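Local coordinates for protein CSP3 (Bacillus subtilis, PDB 5FIG) that probably binds and stores many Cu(I) ions in the cytosol, helping protect the bacterium against copper toxicity, at residues His86-Cys89 / Gln90-Ala93. Sequence-based numbering, arbitrary orientation.
Sequences HDHC and QACA
The imidazole of His88 lies flat over the methyl of Ala91, a CH-pi contact at the start of helix 89-107. Ala91 CB sits 3.6 Å from the centroid of the His88 ring and 15° off its normal, shifted slightly toward the rim; its closest ring atom is His88 CE1, at 3.5 Å. His88 CG is anti to the backbone N (chi1 -157°), which swings the ring forward along the chain and over the first helical turn. His88 is also the N-cap residue, but here its main chain makes the bond to the helix: Cys92 N donates to His88 O at 3.0 Å. One residue on, Ala93 N hydrogen-bonds to Cys89 O at 2.9 Å, with an N-H...O angle of 162°. A type I' turn from His86 to Cys89 leads into the helix and is closed by Cys89 N bonding His86 O at 3.1 Å, with Asp87 and His88 both at positive phi. Cys89 and Cys92, three residues apart, point their side chains into the four-helix bundle toward helix 6-27, Cys89 packing on Cys22 and Cys26, Cys92 on Cys19. Gln90 bends back, its NE2 hydrogen-bonded to the carbonyl oxygens of Gly82 and His84 in the preceding loop. The side-chain part of the contact is thus a methyl on a ring face, without a polar bond between the two side chains, while the main chain is hydrogen-bonded. Beside it, the buried Cys89 and Cys92 face cysteines of helix 6-27, an arrangement consistent with Cu(I) storage inside the bundle.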
loop_
_atom_site.group_PDB
_atom_site.type_symbol
_atom_site.label_atom_id
_atom_site.label_comp_id
_atom_site.label_asym_id
_atom_site.label_seq_id
_atom_site.Cartn_x
_atom_site.Cartn_y
_atom_site.Cartn_z
ATOM N N HIS B 86 1.228 -12.923 25.071
ATOM C CA HIS B 86 0.503 -11.637 25.313
ATOM C C HIS B 86 0.559 -10.745 24.088
ATOM O O HIS B 86 0.909 -11.218 23.019
ATOM C CB HIS B 86 0.922 -10.874 26.603
ATOM C CG HIS B 86 -0.192 -10.007 27.160
ATOM N ND1 HIS B 86 -0.252 -8.635 26.974
ATOM C CD2 HIS B 86 -1.328 -10.337 27.824
ATOM C CE1 HIS B 86 -1.349 -8.155 27.534
ATOM N NE2 HIS B 86 -2.011 -9.164 28.071
ATOM N N ASP B 87 0.087 -9.503 24.227
ATOM C CA ASP B 87 0.225 -8.428 23.227
ATOM C C ASP B 87 -0.618 -8.758 22.041
ATOM O O ASP B 87 -0.209 -8.458 20.904
ATOM C CB ASP B 87 1.685 -8.184 22.831
ATOM C CG ASP B 87 2.542 -7.843 24.007
ATOM O OD1 ASP B 87 2.261 -6.808 24.648
ATOM O OD2 ASP B 87 3.504 -8.599 24.300
ATOM N N HIS B 88 -1.765 -9.419 22.284
ATOM C CA HIS B 88 -2.692 -9.821 21.210
ATOM C C HIS B 88 -2.091 -10.878 20.251
ATOM O O HIS B 88 -2.605 -11.057 19.163
ATOM C CB HIS B 88 -3.131 -8.565 20.406
ATOM C CG HIS B 88 -4.428 -8.700 19.669
ATOM N ND1 HIS B 88 -5.645 -8.779 20.323
ATOM C CD2 HIS B 88 -4.711 -8.724 18.336
ATOM C CE1 HIS B 88 -6.620 -8.866 19.431
ATOM N NE2 HIS B 88 -6.085 -8.819 18.225
ATOM N N CYS B 89 -1.003 -11.549 20.640
ATOM C CA CYS B 89 -0.308 -12.466 19.731
ATOM C C CYS B 89 -1.084 -13.766 19.432
ATOM O O CYS B 89 -1.125 -14.205 18.290
ATOM C CB CYS B 89 1.069 -12.812 20.274
ATOM S SG CYS B 89 2.284 -11.485 20.200
ATOM N N GLN B 90 -1.726 -14.364 20.442
ATOM C CA GLN B 90 -2.550 -15.552 20.179
ATOM C C GLN B 90 -3.789 -15.253 19.281
ATOM O O GLN B 90 -4.101 -16.005 18.380
ATOM C CB GLN B 90 -2.976 -16.222 21.484
ATOM C CG GLN B 90 -1.815 -16.824 22.262
ATOM C CD GLN B 90 -1.095 -17.928 21.489
ATOM O OE1 GLN B 90 -1.706 -18.930 21.126
ATOM N NE2 GLN B 90 0.209 -17.760 21.245
ATOM N N ALA B 91 -4.444 -14.115 19.497
ATOM C CA ALA B 91 -5.523 -13.656 18.639
ATOM C C ALA B 91 -5.040 -13.408 17.225
ATOM O O ALA B 91 -5.755 -13.675 16.251
ATOM C CB ALA B 91 -6.149 -12.344 19.198
ATOM N N CYS B 92 -3.869 -12.789 17.107
ATOM C CA CYS B 92 -3.300 -12.539 15.814
ATOM C C CYS B 92 -3.020 -13.841 15.080
ATOM O O CYS B 92 -3.413 -13.990 13.955
ATOM C CB CYS B 92 -2.022 -11.722 15.948
ATOM S SG CYS B 92 -1.310 -11.311 14.371
ATOM N N ALA B 93 -2.438 -14.816 15.789
ATOM C CA ALA B 93 -2.193 -16.130 15.189
ATOM C C ALA B 93 -3.456 -16.806 14.670
ATOM O O ALA B 93 -3.508 -17.300 13.539
ATOM C CB ALA B 93 -1.478 -17.037 16.170
#